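Local coordinates for UDP-N-acetylmuramate--L-alanine ligase (Thermotoga maritima, PDB 1J6U), which catalyses the ATP-dependent ligation of L-alanine to UDP-N-acetylmuramate, an early cytoplasmic step in building the peptidoglycan of the cell wall, at residues 115-120 against 286-291; 126-131 against 184-189; 324-329 against 448-453. All coordinates share one frame; numbering follows the deposited sequence.

Contacts 1 and 2 belong to one layered unit: their centres lie 8 Å apart, and strands 116-120 and 184-187 are parallel neighbours in the sheet of the Mur ligase middle domain, joined for example through Thr120 N and Ile186 O (2.9 Å, a probable hydrogen bond). Helix 125-138 follows strand 116-120 directly, and contact 2 falls wholly within the chain interval that contact 1 spans. Contact 3 comes later in sequence and joins strand 324-329 to helix 443-457 in the C-terminal domain; its centre is 34 Å from contact 1 and 28 Å from contact 2. The first two thus pack helices onto the sheet that carries the predicted ATP-binding loop, while the third packs a separate sheet.

Contact 1 (115-120 against 286-291); sequences EEFAVT and IALFDS
Phe117, on strand 116-120, carries the whole strand side of this contact against Leu288 and Phe289 of helix 276-291. The aliphatic part is an edge approach: Leu288 CD2 lies near the plane of the Phe117 ring, 3.7 Å from Phe117 CD2 and 4.0 Å from Phe117 CE2. With CG of Leu288 anti to its backbone N (chi1 172°), one methyl branch is delivered to that rim. The aromatic part is a near-parallel pair, slid too far to count as a stack. The Phe117 and Phe289 planes differ by only 23°, yet their centroids are 5.9 Å apart, so the rings scarcely overlap; the closest atoms are Phe117 CE2 and Phe289 CZ at 4.0 Å. No hydrogen bond crosses the interface, and all three side chains are buried, which makes this apolar packing over 104 Å². Around it, Tyr184 meets Phe117 edge-to-face, Leu288 also rests on Leu218 and Val220, and Phe289 reaches Val135 and Leu136 of helix 125-138. Helix 276-291 therefore covers the same sheet face as helix 125-138, the helix-on-sheet layering of the P-loop-type ATP-binding fold found in the middle domain of Mur ligases, where strand 116-120 leads straight into the predicted phosphate loop.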
loop_
_atom_site.group_PDB
_atom_site.type_symbol
_atom_site.label_atom_id
_atom_site.label_comp_id
_atom_site.label_asym_id
_atom_site.label_seq_id
_atom_site.Cartn_x
_atom_site.Cartn_y
_atom_site.Cartn_z
ATOM N N GLU A 115 2.614 22.352 3.858
ATOM C CA GLU A 115 2.094 21.724 5.066
ATOM C C GLU A 115 2.155 20.234 4.760
ATOM O O GLU A 115 1.663 19.786 3.726
ATOM C CB GLU A 115 0.646 22.158 5.296
ATOM C CG GLU A 115 -0.003 21.625 6.569
ATOM C CD GLU A 115 -1.518 21.891 6.614
ATOM O OE1 GLU A 115 -2.100 22.360 5.600
ATOM O OE2 GLU A 115 -2.137 21.619 7.667
ATOM N N GLU A 116 2.715 19.456 5.670
ATOM C CA GLU A 116 2.859 18.033 5.426
ATOM C C GLU A 116 2.042 17.020 6.226
ATOM O O GLU A 116 2.056 17.022 7.450
ATOM C CB GLU A 116 4.327 17.658 5.568
ATOM C CG GLU A 116 5.249 18.339 4.581
ATOM C CD GLU A 116 6.722 18.041 4.883
ATOM O OE1 GLU A 116 7.003 17.123 5.702
ATOM O OE2 GLU A 116 7.596 18.730 4.299
ATOM N N PHE A 117 1.360 16.131 5.506
ATOM C CA PHE A 117 0.611 15.067 6.128
ATOM C C PHE A 117 1.398 13.782 5.817
ATOM O O PHE A 117 1.470 13.336 4.674
ATOM C CB PHE A 117 -0.797 14.943 5.537
ATOM C CG PHE A 117 -1.718 16.092 5.874
ATOM C CD1 PHE A 117 -1.582 17.329 5.237
ATOM C CD2 PHE A 117 -2.780 15.915 6.754
ATOM C CE1 PHE A 117 -2.486 18.350 5.462
ATOM C CE2 PHE A 117 -3.688 16.939 6.978
ATOM C CZ PHE A 117 -3.536 18.151 6.327
ATOM N N ALA A 118 2.005 13.206 6.843
ATOM C CA ALA A 118 2.753 11.972 6.697
ATOM C C ALA A 118 2.067 10.798 7.401
ATOM O O ALA A 118 1.438 10.922 8.479
ATOM C CB ALA A 118 4.160 12.152 7.247
ATOM N N VAL A 119 2.175 9.640 6.774
ATOM C CA VAL A 119 1.620 8.446 7.365
ATOM C C VAL A 119 2.720 7.417 7.353
ATOM O O VAL A 119 3.407 7.256 6.353
ATOM C CB VAL A 119 0.436 7.931 6.557
ATOM C CG1 VAL A 119 -0.073 6.609 7.157
ATOM C CG2 VAL A 119 -0.658 8.997 6.528
ATOM N N THR A 120 2.910 6.730 8.462
ATOM C CA THR A 120 3.928 5.698 8.502
ATOM C C THR A 120 3.366 4.586 9.362
ATOM O O THR A 120 2.318 4.746 9.977
ATOM C CB THR A 120 5.268 6.181 9.126
ATOM O OG1 THR A 120 6.291 5.203 8.878
ATOM C CG2 THR A 120 5.125 6.329 10.627
ATOM N N ILE A 286 -9.960 10.030 10.954
ATOM C CA ILE A 286 -10.903 10.815 11.696
ATOM C C ILE A 286 -10.158 11.522 12.849
ATOM O O ILE A 286 -10.345 12.702 13.090
ATOM C CB ILE A 286 -11.971 9.884 12.259
ATOM C CG1 ILE A 286 -13.016 9.634 11.197
ATOM C CG2 ILE A 286 -12.629 10.477 13.518
ATOM C CD1 ILE A 286 -13.876 8.417 11.543
ATOM N N ALA A 287 -9.310 10.780 13.545
ATOM C CA ALA A 287 -8.586 11.327 14.653
ATOM C C ALA A 287 -7.732 12.486 14.228
ATOM O O ALA A 287 -7.672 13.497 14.930
ATOM C CB ALA A 287 -7.731 10.249 15.342
ATOM N N LEU A 288 -7.072 12.365 13.087
ATOM C CA LEU A 288 -6.219 13.447 12.646
ATOM C C LEU A 288 -7.028 14.713 12.339
ATOM O O LEU A 288 -6.776 15.768 12.901
ATOM C CB LEU A 288 -5.438 13.046 11.394
ATOM C CG LEU A 288 -4.645 14.180 10.740
ATOM C CD1 LEU A 288 -3.502 14.545 11.663
ATOM C CD2 LEU A 288 -4.110 13.776 9.403
ATOM N N PHE A 289 -7.981 14.596 11.430
ATOM C CA PHE A 289 -8.805 15.709 11.012
ATOM C C PHE A 289 -9.664 16.370 12.089
ATOM O O PHE A 289 -9.845 17.602 12.087
ATOM C CB PHE A 289 -9.658 15.279 9.827
ATOM C CG PHE A 289 -8.890 15.243 8.555
ATOM C CD1 PHE A 289 -8.416 14.038 8.027
ATOM C CD2 PHE A 289 -8.557 16.421 7.934
ATOM C CE1 PHE A 289 -7.617 14.028 6.898
ATOM C CE2 PHE A 289 -7.756 16.426 6.792
ATOM C CZ PHE A 289 -7.281 15.226 6.268
ATOM N N ASP A 290 -10.191 15.551 12.991
ATOM C CA ASP A 290 -10.974 16.033 14.112
ATOM C C ASP A 290 -9.979 16.838 14.968
ATOM O O ASP A 290 -10.252 17.956 15.383
ATOM C CB ASP A 290 -11.522 14.846 14.904
ATOM C CG ASP A 290 -12.681 15.235 15.827
ATOM O OD1 ASP A 290 -13.488 16.083 15.435
ATOM O OD2 ASP A 290 -12.812 14.679 16.928
ATOM N N SER A 291 -8.798 16.282 15.191
ATOM C CA SER A 291 -7.816 16.970 15.992
ATOM C C SER A 291 -7.434 18.317 15.380
ATOM O O SER A 291 -7.025 19.242 16.094
ATOM C CB SER A 291 -6.593 16.080 16.174
ATOM O OG SER A 291 -6.823 15.158 17.233
#

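Contact 2 (126-131 against 184-189); sequences TTTTAM and YLIITN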
loop_
_atom_site.group_PDB
_atom_site.type_symbol
_atom_site.label_atom_id
_atom_site.label_comp_id
_atom_site.label_asym_id
_atom_site.label_seq_id
_atom_site.Cartn_x
_atom_site.Cartn_y
_atom_site.Cartn_z
ATOM N N THR A 126 -0.440 2.560 3.543
ATOM C CA THR A 126 -0.817 3.029 2.211
ATOM C C THR A 126 -2.283 3.376 2.105
ATOM O O THR A 126 -2.639 4.386 1.482
ATOM C CB THR A 126 -0.411 1.977 1.093
ATOM O OG1 THR A 126 0.961 1.624 1.264
ATOM C CG2 THR A 126 -0.550 2.552 -0.291
ATOM N N THR A 127 -3.145 2.542 2.684
ATOM C CA THR A 127 -4.581 2.821 2.641
ATOM C C THR A 127 -4.878 4.105 3.437
ATOM O O THR A 127 -5.645 4.976 2.973
ATOM C CB THR A 127 -5.422 1.644 3.215
ATOM O OG1 THR A 127 -5.487 0.600 2.248
ATOM C CG2 THR A 127 -6.864 2.096 3.523
ATOM N N THR A 128 -4.262 4.207 4.620
ATOM C CA THR A 128 -4.448 5.378 5.482
ATOM C C THR A 128 -4.015 6.624 4.734
ATOM O O THR A 128 -4.729 7.638 4.710
ATOM C CB THR A 128 -3.672 5.222 6.777
ATOM O OG1 THR A 128 -4.247 4.135 7.519
ATOM C CG2 THR A 128 -3.743 6.526 7.616
ATOM N N THR A 129 -2.863 6.536 4.080
ATOM C CA THR A 129 -2.394 7.657 3.279
ATOM C C THR A 129 -3.369 7.998 2.163
ATOM O O THR A 129 -3.606 9.165 1.864
ATOM C CB THR A 129 -1.065 7.348 2.600
ATOM O OG1 THR A 129 -0.113 6.918 3.572
ATOM C CG2 THR A 129 -0.555 8.571 1.892
ATOM N N ALA A 130 -3.935 6.972 1.540
ATOM C CA ALA A 130 -4.851 7.199 0.431
ATOM C C ALA A 130 -6.111 7.879 0.976
ATOM O O ALA A 130 -6.689 8.793 0.339
ATOM C CB ALA A 130 -5.168 5.855 -0.290
HETATM N N MSE A 131 -6.523 7.450 2.167
HETATM C CA MSE A 131 -7.684 8.049 2.815
HETATM C C MSE A 131 -7.433 9.554 3.080
HETATM O O MSE A 131 -8.268 10.383 2.723
HETATM C CB MSE A 131 -7.999 7.317 4.102
HETATM C CG MSE A 131 -8.644 6.023 3.885
HETATM SE SE MSE A 131 -8.904 5.105 5.535
HETATM C CE MSE A 131 -10.290 3.878 4.962
ATOM N N TYR A 184 1.888 16.880 10.604
ATOM C CA TYR A 184 1.060 15.827 11.165
ATOM C C TYR A 184 1.582 14.481 10.711
ATOM O O TYR A 184 1.963 14.302 9.568
ATOM C CB TYR A 184 -0.365 15.987 10.666
ATOM C CG TYR A 184 -0.760 17.413 10.470
ATOM C CD1 TYR A 184 -1.131 17.884 9.228
ATOM C CD2 TYR A 184 -0.742 18.306 11.533
ATOM C CE1 TYR A 184 -1.477 19.215 9.041
ATOM C CE2 TYR A 184 -1.078 19.628 11.356
ATOM C CZ TYR A 184 -1.443 20.079 10.116
ATOM O OH TYR A 184 -1.765 21.403 9.975
ATOM N N LEU A 185 1.574 13.538 11.627
ATOM C CA LEU A 185 2.028 12.211 11.369
ATOM C C LEU A 185 1.072 11.178 11.982
ATOM O O LEU A 185 0.757 11.236 13.195
ATOM C CB LEU A 185 3.393 12.022 11.996
ATOM C CG LEU A 185 3.821 10.563 12.081
ATOM C CD1 LEU A 185 4.285 10.152 10.679
ATOM C CD2 LEU A 185 4.924 10.366 13.136
ATOM N N ILE A 186 0.569 10.265 11.141
ATOM C CA ILE A 186 -0.234 9.163 11.670
ATOM C C ILE A 186 0.744 7.976 11.693
ATOM O O ILE A 186 1.486 7.735 10.719
ATOM C CB ILE A 186 -1.402 8.750 10.764
ATOM C CG1 ILE A 186 -2.503 9.809 10.770
ATOM C CG2 ILE A 186 -1.963 7.426 11.246
ATOM C CD1 ILE A 186 -3.676 9.490 9.790
ATOM N N ILE A 187 0.792 7.276 12.815
ATOM C CA ILE A 187 1.642 6.099 12.921
ATOM C C ILE A 187 0.600 5.014 13.124
ATOM O O ILE A 187 0.037 4.913 14.219
ATOM C CB ILE A 187 2.542 6.110 14.169
ATOM C CG1 ILE A 187 3.481 7.323 14.155
ATOM C CG2 ILE A 187 3.352 4.815 14.223
ATOM C CD1 ILE A 187 4.384 7.407 15.419
ATOM N N THR A 188 0.348 4.211 12.082
ATOM C CA THR A 188 -0.685 3.150 12.138
ATOM C C THR A 188 -0.405 2.127 13.210
ATOM O O THR A 188 -1.318 1.702 13.929
ATOM C CB THR A 188 -0.793 2.401 10.818
ATOM O OG1 THR A 188 0.518 1.968 10.436
ATOM C CG2 THR A 188 -1.362 3.286 9.738
ATOM N N ASN A 189 0.864 1.729 13.296
ATOM C CA ASN A 189 1.345 0.755 14.294
ATOM C C ASN A 189 2.813 0.615 13.974
ATOM O O ASN A 189 3.289 1.112 12.949
ATOM C CB ASN A 189 0.686 -0.610 14.137
ATOM C CG ASN A 189 0.707 -1.078 12.696
ATOM O OD1 ASN A 189 1.750 -1.056 12.032
ATOM N ND2 ASN A 189 -0.447 -1.474 12.190
#
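Thr188 OG1 is gripped by two backbone carbonyls: it hydrogen-bonds to Asp123 O and, weakly, to Thr120 O. The OG1 of Thr188 lies between its own backbone N and carbonyl carbon (chi1 52°), which leaves the methyl CG2 anti to the carbonyl carbon and presented to helix 125-138. There Thr188 CG2 meets Thr128 OG1 at 3.7 Å, a van der Waals contact in which the two threonine side chains run antiparallel past one another. The polar need of Thr128 OG1 is met elsewhere, by a hydrogen bond to Gly124 O one helical turn back.

Thr188 and Asn189, just past strand 184-187, bond to the predicted ATP-binding loop at Asp123, and Thr128 stands on the helix that leaves it, as in P-loop folds. Residues 121-127 are predicted to bind ATP, and Thr128 comes directly after them, in the first turn of helix 125-138, while strand 184-187 lies next to the strand that feeds the loop. The bond from Asn189 is made by its OD1, which accepts from Asp123 N.

The remaining contact is apolar. Thr128 CG2 points at Ile186 tip to tip, 3.7 Å from Ile186 CD1 and 4.1 Å from Ile186 CG2, so it bears on both branches of the isoleucine. The Thr128 methyl is anti to its backbone N, the position that turns it to the sheet while the hydroxyl stays beside the helix backbone. Val119 and Asn281 touch the same threonine, and Ile186 leans on Val220 of the next strand. The closest CA approach across the pair, Thr128 CA to Thr188 CA, measures 8.0 Å.

Contact 3 (324-329 against 448-453); sequences IYVIDD and RRFVER
In the Rossmann-like C-terminal domain, the closing helix 443-457 packs against one face of the mixed sheet, and here it meets strand 324-329 through Val326, Phe450 and Val451. The helix follows strand 433-438, the parallel neighbour of strand 324-329, and reaches across to this second strand. Backbones come nearest at Val326 and Val451, with CA atoms 7.2 Å apart, and 140 Å² is buried without any hydrogen bond between the segments.

The two methyls of Val326 divide the work. CG2 goes to the edge of the Phe450 ring, near its plane, where it is equally close to Phe450 CD2 and Phe450 CE2 (3.5 Å each). Phe450 holds its ring toward the sheet with CG trans to the backbone N (chi1 180°), and Phe435 of strand 433-438 meets that ring edge-to-face. Arg453 NH1 also lies at the ring's edge, in its plane, with hydrogen bonds to Glu424 O and Ile427 O.

A polar link flanks the apolar patch: Asp328 OD1 is hydrogen-bonded to Ser447 OG, on the residue just before 448-453 in the same helix. In the model the poorly ordered Arg448 side chain stays too far from this aspartate for a salt bridge. On the other branch of the valine, Val451 CG2 rests 3.8 Å from Val326 CG1 and just as near Val326 CB.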
loop_
_atom_site.group_PDB
_atom_site.type_symbol
_atom_site.label_atom_id
_atom_site.label_comp_id
_atom_site.label_asym_id
_atom_site.label_seq_id
_atom_site.Cartn_x
_atom_site.Cartn_y
_atom_site.Cartn_z
ATOM N N ILE A 324 -20.051 -13.348 -9.905
ATOM C CA ILE A 324 -18.647 -13.737 -9.872
ATOM C C ILE A 324 -17.726 -12.540 -9.650
ATOM O O ILE A 324 -17.848 -11.503 -10.307
ATOM C CB ILE A 324 -18.241 -14.467 -11.176
ATOM C CG1 ILE A 324 -18.697 -15.909 -11.084
ATOM C CG2 ILE A 324 -16.713 -14.464 -11.357
ATOM C CD1 ILE A 324 -18.706 -16.591 -12.422
ATOM N N TYR A 325 -16.796 -12.694 -8.722
ATOM C CA TYR A 325 -15.847 -11.621 -8.432
ATOM C C TYR A 325 -14.397 -12.067 -8.536
ATOM O O TYR A 325 -14.034 -13.187 -8.160
ATOM C CB TYR A 325 -16.036 -11.092 -6.985
ATOM C CG TYR A 325 -17.380 -10.450 -6.688
ATOM C CD1 TYR A 325 -18.497 -11.238 -6.477
ATOM C CD2 TYR A 325 -17.522 -9.046 -6.585
ATOM C CE1 TYR A 325 -19.721 -10.682 -6.164
ATOM C CE2 TYR A 325 -18.765 -8.459 -6.263
ATOM C CZ TYR A 325 -19.850 -9.302 -6.048
ATOM O OH TYR A 325 -21.059 -8.839 -5.644
ATOM N N VAL A 326 -13.556 -11.179 -9.022
ATOM C CA VAL A 326 -12.124 -11.449 -9.040
ATOM C C VAL A 326 -11.580 -10.306 -8.175
ATOM O O VAL A 326 -11.726 -9.108 -8.484
ATOM C CB VAL A 326 -11.519 -11.388 -10.480
ATOM C CG1 VAL A 326 -10.011 -11.555 -10.393
ATOM C CG2 VAL A 326 -12.120 -12.510 -11.371
ATOM N N ILE A 327 -10.947 -10.682 -7.086
ATOM C CA ILE A 327 -10.408 -9.707 -6.145
ATOM C C ILE A 327 -8.888 -9.868 -5.972
ATOM O O ILE A 327 -8.375 -10.997 -5.899
ATOM C CB ILE A 327 -11.135 -9.870 -4.757
ATOM C CG1 ILE A 327 -12.614 -9.510 -4.913
ATOM C CG2 ILE A 327 -10.536 -8.926 -3.697
ATOM C CD1 ILE A 327 -13.419 -9.606 -3.604
ATOM N N ASP A 328 -8.183 -8.733 -5.919
ATOM C CA ASP A 328 -6.727 -8.688 -5.714
ATOM C C ASP A 328 -6.306 -8.255 -4.316
ATOM O O ASP A 328 -6.799 -7.265 -3.779
ATOM C CB ASP A 328 -6.084 -7.719 -6.698
ATOM C CG ASP A 328 -6.221 -8.176 -8.122
ATOM O OD1 ASP A 328 -5.835 -9.324 -8.374
ATOM O OD2 ASP A 328 -6.696 -7.410 -8.988
ATOM N N ASP A 329 -5.388 -8.989 -3.723
ATOM C CA ASP A 329 -4.897 -8.611 -2.422
ATOM C C ASP A 329 -3.446 -9.005 -2.231
ATOM O O ASP A 329 -3.064 -10.129 -2.504
ATOM C CB ASP A 329 -5.720 -9.211 -1.295
ATOM C CG ASP A 329 -5.471 -8.497 0.021
ATOM O OD1 ASP A 329 -4.635 -8.968 0.834
ATOM O OD2 ASP A 329 -6.098 -7.429 0.219
ATOM N N ARG A 448 -5.218 -10.726 -13.886
ATOM C CA ARG A 448 -5.668 -10.002 -15.071
ATOM C C ARG A 448 -5.914 -10.988 -16.179
ATOM O O ARG A 448 -6.906 -10.891 -16.907
ATOM C CB ARG A 448 -4.641 -8.963 -15.552
ATOM C CG ARG A 448 -4.422 -7.775 -14.577
ATOM C CD ARG A 448 -3.107 -7.008 -14.871
ATOM N NE ARG A 448 -2.777 -5.967 -13.884
ATOM C CZ ARG A 448 -1.599 -5.337 -13.825
ATOM N NH1 ARG A 448 -0.634 -5.642 -14.690
ATOM N NH2 ARG A 448 -1.382 -4.394 -12.907
ATOM N N ARG A 449 -5.023 -11.960 -16.309
ATOM C CA ARG A 449 -5.228 -12.911 -17.374
ATOM C C ARG A 449 -6.504 -13.700 -17.135
ATOM O O ARG A 449 -7.248 -13.925 -18.084
ATOM C CB ARG A 449 -3.995 -13.785 -17.560
ATOM C CG ARG A 449 -2.904 -13.013 -18.286
ATOM C CD ARG A 449 -1.830 -13.925 -18.804
ATOM N NE ARG A 449 -1.060 -14.540 -17.723
ATOM C CZ ARG A 449 0.052 -14.027 -17.209
ATOM N NH1 ARG A 449 0.535 -12.881 -17.682
ATOM N NH2 ARG A 449 0.671 -14.663 -16.221
ATOM N N PHE A 450 -6.795 -14.040 -15.873
ATOM C CA PHE A 450 -8.027 -14.759 -15.521
ATOM C C PHE A 450 -9.255 -13.928 -15.903
ATOM O O PHE A 450 -10.265 -14.448 -16.388
ATOM C CB PHE A 450 -8.080 -15.027 -14.027
ATOM C CG PHE A 450 -9.323 -15.755 -13.585
ATOM C CD1 PHE A 450 -9.614 -17.022 -14.089
ATOM C CD2 PHE A 450 -10.212 -15.172 -12.653
ATOM C CE1 PHE A 450 -10.785 -17.719 -13.676
ATOM C CE2 PHE A 450 -11.369 -15.849 -12.231
ATOM C CZ PHE A 450 -11.661 -17.129 -12.743
ATOM N N VAL A 451 -9.166 -12.623 -15.702
ATOM C CA VAL A 451 -10.299 -11.797 -16.021
ATOM C C VAL A 451 -10.456 -11.816 -17.519
ATOM O O VAL A 451 -11.559 -12.046 -18.037
ATOM C CB VAL A 451 -10.122 -10.352 -15.466
ATOM C CG1 VAL A 451 -11.183 -9.421 -16.055
ATOM C CG2 VAL A 451 -10.256 -10.368 -13.955
ATOM N N GLU A 452 -9.359 -11.590 -18.229
ATOM C CA GLU A 452 -9.431 -11.614 -19.688
ATOM C C GLU A 452 -10.037 -12.938 -20.200
ATOM O O GLU A 452 -10.861 -12.938 -21.115
ATOM C CB GLU A 452 -8.038 -11.363 -20.286
ATOM C CG GLU A 452 -7.557 -9.918 -20.076
ATOM C CD GLU A 452 -6.073 -9.685 -20.392
ATOM O OE1 GLU A 452 -5.253 -10.610 -20.161
ATOM O OE2 GLU A 452 -5.730 -8.561 -20.844
ATOM N N ARG A 453 -9.645 -14.056 -19.598
ATOM C CA ARG A 453 -10.146 -15.372 -19.998
ATOM C C ARG A 453 -11.650 -15.371 -19.852
ATOM O O ARG A 453 -12.386 -15.699 -20.784
ATOM C CB ARG A 453 -9.528 -16.464 -19.106
ATOM C CG ARG A 453 -10.280 -17.782 -19.126
ATOM C CD ARG A 453 -9.735 -18.801 -18.090
ATOM N NE ARG A 453 -10.661 -19.933 -17.991
ATOM C CZ ARG A 453 -10.685 -20.843 -17.015
ATOM N NH1 ARG A 453 -9.824 -20.800 -16.013
ATOM N NH2 ARG A 453 -11.628 -21.771 -17.013
#